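Local coordinates for protein putative (Helicobacter pylori, PDB 4O8S) that probably acts as a nucleotidyltransferase, belonging to the AbiEii toxin family of the nucleotidyltransferase superfamily, at residues 66-74 with 86-97. Numbering follows the deposited sequence.
Sequences NGIILNDIH and MVRYATKDNKEE
I69 pairs with A90 through two backbone hydrogen bonds, and its side chain runs on toward the turn that follows T91. With CG1 beside the backbone N (chi1 -64°), CD1 lies 3.5 Å from T91 O and packs on the aliphatic carbons of K92, with CD 3.7 Å away, and of K95. Further along, the register slips by one residue: N71 N (2.9 Å, bent to 133°) and D72 N (3.2 Å, nearly straight) both donate to R88 O from the same face of its carbonyl plane. R88 N returns a bond to D72 O, almost in line with the carbonyl. In the bulge the N71 side chain heads toward segment 86-97, and ND2 donates to the anti lone pair of OE1 of E97 (2.9 Å), in the loop beyond the strand, amide and carboxylate planes 50° apart. R88 lays its CB 3.6 Å from D72 O and extends past H74 CB, M86 CB lying over one guanidinium face, offset toward the rim. On the opposite face, I68 CG2 meets Y89 CD2 at 3.8 Å and L70 CD1 meets V87 CG1; helices 4-19 and 56-63 pack against this apolar side. The arrangement is a classic beta bulge in an antiparallel strand pair, set at one edge of the mixed sheet of the nucleotidyltransferase-like domain.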
ATOM      1  N   ASN A  66     -18.429  -6.243  16.066  1.00 57.54           N
ATOM      2  CA  ASN A  66     -19.854  -6.517  15.999  1.00 56.33           C
ATOM      3  C   ASN A  66     -20.407  -6.179  14.619  1.00 54.48           C
ATOM      4  O   ASN A  66     -20.014  -5.184  14.017  1.00 54.35           O
ATOM      5  CB  ASN A  66     -20.583  -5.739  17.093  1.00 61.88           C
ATOM      6  CG  ASN A  66     -22.025  -6.183  17.269  1.00 65.25           C
ATOM      7  OD1 ASN A  66     -22.952  -5.383  17.127  1.00 66.17           O
ATOM      8  ND2 ASN A  66     -22.220  -7.464  17.577  1.00 61.25           N
ATOM      9  N   GLY A  67     -21.297  -7.021  14.103  1.00 58.21           N
ATOM     10  CA  GLY A  67     -21.831  -6.802  12.771  1.00 61.67           C
ATOM     11  C   GLY A  67     -21.157  -7.652  11.710  1.00 58.65           C
ATOM     12  O   GLY A  67     -21.626  -7.711  10.569  1.00 59.10           O
ATOM     13  N   ILE A  68     -20.053  -8.300  12.081  1.00 54.16           N
ATOM     14  CA  ILE A  68     -19.336  -9.194  11.166  1.00 50.78           C
ATOM     15  C   ILE A  68     -19.376 -10.615  11.712  1.00 48.44           C
ATOM     16  O   ILE A  68     -19.171 -10.824  12.913  1.00 49.23           O
ATOM     17  CB  ILE A  68     -17.842  -8.786  11.001  1.00 52.72           C
ATOM     18  CG1 ILE A  68     -17.717  -7.321  10.558  1.00 46.97           C
ATOM     19  CG2 ILE A  68     -17.133  -9.729  10.017  1.00 43.42           C
ATOM     20  CD1 ILE A  68     -18.202  -7.067   9.127  1.00 45.85           C
ATOM     21  N   ILE A  69     -19.645 -11.589  10.845  1.00 50.69           N
ATOM     22  CA  ILE A  69     -19.578 -12.994  11.245  1.00 52.99           C
ATOM     23  C   ILE A  69     -18.365 -13.665  10.630  1.00 46.79           C
ATOM     24  O   ILE A  69     -18.217 -13.672   9.405  1.00 45.10           O
ATOM     25  CB  ILE A  69     -20.816 -13.801  10.802  1.00 55.17           C
ATOM     26  CG1 ILE A  69     -22.079 -13.286  11.497  1.00 61.40           C
ATOM     27  CG2 ILE A  69     -20.617 -15.290  11.113  1.00 51.68           C
ATOM     28  CD1 ILE A  69     -22.804 -12.197  10.732  1.00 63.83           C
ATOM     29  N   LEU A  70     -17.503 -14.226  11.473  1.00 45.13           N
ATOM     30  CA  LEU A  70     -16.365 -15.001  10.989  1.00 42.73           C
ATOM     31  C   LEU A  70     -16.790 -16.420  10.649  1.00 48.07           C
ATOM     32  O   LEU A  70     -17.102 -17.222  11.539  1.00 50.13           O
ATOM     33  CB  LEU A  70     -15.253 -15.030  12.029  1.00 45.64           C
ATOM     34  CG  LEU A  70     -13.984 -15.790  11.630  1.00 46.79           C
ATOM     35  CD1 LEU A  70     -13.447 -15.323  10.269  1.00 42.26           C
ATOM     36  CD2 LEU A  70     -12.931 -15.631  12.719  1.00 47.44           C
ATOM     37  N   ASN A  71     -16.810 -16.724   9.357  1.00 53.26           N
ATOM     38  CA  ASN A  71     -17.115 -18.079   8.900  1.00 53.34           C
ATOM     39  C   ASN A  71     -15.934 -19.050   9.046  1.00 60.09           C
ATOM     40  O   ASN A  71     -16.066 -20.124   9.651  1.00 60.91           O
ATOM     41  CB  ASN A  71     -17.617 -18.047   7.453  1.00 51.91           C
ATOM     42  CG  ASN A  71     -19.001 -17.430   7.340  1.00 56.03           C
ATOM     43  OD1 ASN A  71     -19.705 -17.289   8.341  1.00 57.16           O
ATOM     44  ND2 ASN A  71     -19.399 -17.061   6.124  1.00 56.52           N
ATOM     45  N   ASP A  72     -14.779 -18.660   8.504  1.00 59.98           N
ATOM     46  CA  ASP A  72     -13.609 -19.533   8.466  1.00 60.64           C
ATOM     47  C   ASP A  72     -12.324 -18.739   8.184  1.00 55.63           C
ATOM     48  O   ASP A  72     -12.359 -17.690   7.537  1.00 54.25           O
ATOM     49  CB  ASP A  72     -13.810 -20.601   7.378  1.00 61.69           C
ATOM     50  CG  ASP A  72     -12.699 -21.641   7.356  1.00 67.31           C
ATOM     51  OD1 ASP A  72     -12.332 -22.152   8.446  1.00 67.87           O
ATOM     52  OD2 ASP A  72     -12.193 -21.943   6.244  1.00 70.64           O
ATOM     53  N   ILE A  73     -11.193 -19.235   8.681  1.00 42.20           N
ATOM     54  CA  ILE A  73      -9.894 -18.735   8.237  1.00 39.67           C
ATOM     55  C   ILE A  73      -9.119 -19.871   7.584  1.00 41.45           C
ATOM     56  O   ILE A  73      -8.681 -20.797   8.273  1.00 43.39           O
ATOM     57  CB  ILE A  73      -9.042 -18.196   9.396  1.00 39.81           C
ATOM     58  CG1 ILE A  73      -9.799 -17.120  10.188  1.00 41.91           C
ATOM     59  CG2 ILE A  73      -7.707 -17.625   8.868  1.00 33.32           C
ATOM     60  CD1 ILE A  73      -9.028 -16.615  11.423  1.00 38.39           C
ATOM     61  N   HIS A  74      -8.948 -19.801   6.267  1.00 41.80           N
ATOM     62  CA  HIS A  74      -8.139 -20.780   5.538  1.00 42.99           C
ATOM     63  C   HIS A  74      -6.657 -20.364   5.462  1.00 43.08           C
ATOM     64  O   HIS A  74      -6.322 -19.278   4.960  1.00 41.23           O
ATOM     65  CB  HIS A  74      -8.713 -21.014   4.129  1.00 41.64           C
ATOM     66  CG  HIS A  74      -7.921 -21.991   3.311  1.00 49.50           C
ATOM     67  ND1 HIS A  74      -7.838 -23.334   3.623  1.00 50.98           N
ATOM     68  CD2 HIS A  74      -7.166 -21.818   2.198  1.00 47.81           C
ATOM     69  CE1 HIS A  74      -7.067 -23.943   2.740  1.00 46.93           C
ATOM     70  NE2 HIS A  74      -6.643 -23.045   1.866  1.00 47.69           N
HETATM   71  N   MSE A  86      -6.816 -16.666   4.122  1.00 33.22           N
HETATM   72  CA  MSE A  86      -8.069 -16.200   3.541  1.00 34.64           C
HETATM   73  C   MSE A  86      -9.099 -16.134   4.656  1.00 37.69           C
HETATM   74  O   MSE A  86      -9.562 -17.164   5.159  1.00 37.24           O
HETATM   75  CB  MSE A  86      -8.518 -17.134   2.424  1.00 38.87           C
HETATM   76  CG  MSE A  86      -7.415 -17.353   1.392  1.00 47.71           C
HETATM   77 SE   MSE A  86      -7.028 -15.631   0.518  1.00 66.61          SE
HETATM   78  CE  MSE A  86      -5.133 -15.806   0.014  1.00 56.05           C
ATOM     79  N   VAL A  87      -9.412 -14.916   5.089  1.00 34.30           N
ATOM     80  CA  VAL A  87     -10.404 -14.724   6.134  1.00 35.85           C
ATOM     81  C   VAL A  87     -11.776 -14.616   5.507  1.00 36.23           C
ATOM     82  O   VAL A  87     -12.056 -13.664   4.781  1.00 40.98           O
ATOM     83  CB  VAL A  87     -10.120 -13.465   6.958  1.00 33.36           C
ATOM     84  CG1 VAL A  87     -11.240 -13.226   7.947  1.00 32.92           C
ATOM     85  CG2 VAL A  87      -8.781 -13.613   7.680  1.00 33.52           C
ATOM     86  N   ARG A  88     -12.634 -15.596   5.773  1.00 43.74           N
ATOM     87  CA  ARG A  88     -13.955 -15.616   5.155  1.00 45.69           C
ATOM     88  C   ARG A  88     -15.027 -15.221   6.163  1.00 44.01           C
ATOM     89  O   ARG A  88     -15.053 -15.709   7.300  1.00 41.29           O
ATOM     90  CB  ARG A  88     -14.238 -16.981   4.520  1.00 49.48           C
ATOM     91  CG  ARG A  88     -13.054 -17.492   3.708  1.00 54.89           C
ATOM     92  CD  ARG A  88     -13.419 -18.666   2.829  1.00 59.39           C
ATOM     93  NE  ARG A  88     -12.229 -19.327   2.291  1.00 63.93           N
ATOM     94  CZ  ARG A  88     -11.578 -18.932   1.195  1.00 62.96           C
ATOM     95  NH1 ARG A  88     -11.989 -17.865   0.513  1.00 58.83           N
ATOM     96  NH2 ARG A  88     -10.507 -19.605   0.781  1.00 62.12           N
ATOM     97  N   TYR A  89     -15.891 -14.304   5.746  1.00 38.80           N
ATOM     98  CA  TYR A  89     -16.793 -13.661   6.691  1.00 40.56           C
ATOM     99  C   TYR A  89     -18.073 -13.226   6.010  1.00 40.60           C
ATOM    100  O   TYR A  89     -18.130 -13.106   4.776  1.00 40.55           O
ATOM    101  CB  TYR A  89     -16.122 -12.436   7.329  1.00 37.00           C
ATOM    102  CG  TYR A  89     -15.983 -11.265   6.371  1.00 37.91           C
ATOM    103  CD1 TYR A  89     -14.868 -11.142   5.546  1.00 35.69           C
ATOM    104  CD2 TYR A  89     -16.964 -10.283   6.295  1.00 37.47           C
ATOM    105  CE1 TYR A  89     -14.743 -10.081   4.670  1.00 34.64           C
ATOM    106  CE2 TYR A  89     -16.846  -9.224   5.425  1.00 38.94           C
ATOM    107  CZ  TYR A  89     -15.736  -9.120   4.622  1.00 33.69           C
ATOM    108  OH  TYR A  89     -15.629  -8.065   3.748  1.00 34.28           O
ATOM    109  N   ALA A  90     -19.089 -12.975   6.831  1.00 40.16           N
ATOM    110  CA  ALA A  90     -20.342 -12.382   6.373  1.00 48.55           C
ATOM    111  C   ALA A  90     -20.677 -11.227   7.310  1.00 49.31           C
ATOM    112  O   ALA A  90     -19.965 -10.995   8.302  1.00 47.81           O
ATOM    113  CB  ALA A  90     -21.471 -13.418   6.373  1.00 49.65           C
ATOM    114  N   THR A  91     -21.749 -10.501   6.999  1.00 47.79           N
ATOM    115  CA  THR A  91     -22.181  -9.384   7.838  1.00 54.97           C
ATOM    116  C   THR A  91     -23.613  -9.595   8.311  1.00 59.54           C
ATOM    117  O   THR A  91     -24.255 -10.580   7.943  1.00 56.71           O
ATOM    118  CB  THR A  91     -22.104  -8.036   7.089  1.00 53.12           C
ATOM    119  OG1 THR A  91     -23.074  -8.011   6.034  1.00 56.48           O
ATOM    120  CG2 THR A  91     -20.730  -7.840   6.495  1.00 49.41           C
ATOM    121  N   LYS A  92     -24.106  -8.674   9.133  1.00 84.83           N
ATOM    122  CA  LYS A  92     -25.514  -8.675   9.501  1.00 87.19           C
ATOM    123  C   LYS A  92     -26.324  -8.140   8.325  1.00 86.76           C
ATOM    124  O   LYS A  92     -27.470  -8.537   8.100  1.00 84.23           O
ATOM    125  CB  LYS A  92     -25.750  -7.819  10.746  1.00 85.81           C
ATOM    126  CG  LYS A  92     -25.002  -8.306  11.983  1.00 88.94           C
ATOM    127  CD  LYS A  92     -25.177  -9.808  12.199  1.00 89.12           C
ATOM    128  CE  LYS A  92     -24.438 -10.281  13.446  1.00 89.16           C
ATOM    129  NZ  LYS A  92     -24.943  -9.621  14.684  1.00 97.15           N
ATOM    130  N   ASP A  93     -25.692  -7.257   7.561  1.00 85.93           N
ATOM    131  CA  ASP A  93     -26.322  -6.617   6.413  1.00 83.22           C
ATOM    132  C   ASP A  93     -26.473  -7.589   5.241  1.00 86.47           C
ATOM    133  O   ASP A  93     -27.259  -7.350   4.318  1.00 82.62           O
ATOM    134  CB  ASP A  93     -25.490  -5.403   5.983  1.00 83.98           C
ATOM    135  CG  ASP A  93     -25.086  -4.517   7.161  1.00 85.89           C
ATOM    136  OD1 ASP A  93     -25.618  -4.711   8.277  1.00 87.02           O
ATOM    137  OD2 ASP A  93     -24.238  -3.617   6.966  1.00 84.22           O
ATOM    138  N   ASN A  94     -25.723  -8.688   5.295  1.00 69.61           N
ATOM    139  CA  ASN A  94     -25.610  -9.616   4.173  1.00 66.99           C
ATOM    140  C   ASN A  94     -24.922 -10.909   4.601  1.00 67.47           C
ATOM    141  O   ASN A  94     -23.861 -10.870   5.230  1.00 66.07           O
ATOM    142  CB  ASN A  94     -24.811  -8.957   3.045  1.00 65.34           C
ATOM    143  CG  ASN A  94     -24.892  -9.722   1.745  1.00 67.70           C
ATOM    144  OD1 ASN A  94     -25.097 -10.936   1.739  1.00 69.62           O
ATOM    145  ND2 ASN A  94     -24.725  -9.014   0.629  1.00 65.64           N
ATOM    146  N   LYS A  95     -25.515 -12.051   4.255  1.00 69.88           N
ATOM    147  CA  LYS A  95     -24.943 -13.345   4.628  1.00 73.41           C
ATOM    148  C   LYS A  95     -24.110 -13.974   3.507  1.00 72.33           C
ATOM    149  O   LYS A  95     -23.605 -15.091   3.648  1.00 74.53           O
ATOM    150  CB  LYS A  95     -26.029 -14.314   5.115  1.00 76.21           C
ATOM    151  CG  LYS A  95     -26.600 -13.978   6.501  1.00 79.67           C
ATOM    152  CD  LYS A  95     -25.487 -13.666   7.507  1.00 80.86           C
ATOM    153  CE  LYS A  95     -26.034 -13.434   8.921  1.00 84.82           C
ATOM    154  NZ  LYS A  95     -27.048 -12.336   8.997  1.00 82.52           N
ATOM    155  N   GLU A  96     -23.961 -13.249   2.403  1.00 65.32           N
ATOM    156  CA  GLU A  96     -23.107 -13.693   1.308  1.00 68.05           C
ATOM    157  C   GLU A  96     -21.638 -13.587   1.709  1.00 68.50           C
ATOM    158  O   GLU A  96     -21.192 -12.546   2.207  1.00 64.60           O
ATOM    159  CB  GLU A  96     -23.375 -12.871   0.048  1.00 68.11           C
ATOM    160  CG  GLU A  96     -22.256 -12.915  -0.977  1.00 72.30           C
ATOM    161  CD  GLU A  96     -22.616 -12.178  -2.255  1.00 80.49           C
ATOM    162  OE1 GLU A  96     -23.556 -12.626  -2.951  1.00 82.16           O
ATOM    163  OE2 GLU A  96     -21.963 -11.149  -2.560  1.00 81.63           O
ATOM    164  N   GLU A  97     -20.889 -14.666   1.485  1.00 64.42           N
ATOM    165  CA  GLU A  97     -19.525 -14.776   2.001  1.00 60.07           C
ATOM    166  C   GLU A  97     -18.530 -13.887   1.258  1.00 53.74           C
ATOM    167  O   GLU A  97     -18.451 -13.900   0.032  1.00 54.91           O
ATOM    168  CB  GLU A  97     -19.046 -16.239   2.001  1.00 58.55           C
ATOM    169  CG  GLU A  97     -17.681 -16.453   2.671  1.00 55.25           C
ATOM    170  CD  GLU A  97     -17.385 -17.919   2.984  1.00 58.98           C
ATOM    171  OE1 GLU A  97     -17.746 -18.381   4.094  1.00 55.97           O
ATOM    172  OE2 GLU A  97     -16.774 -18.604   2.128  1.00 57.84           O
TER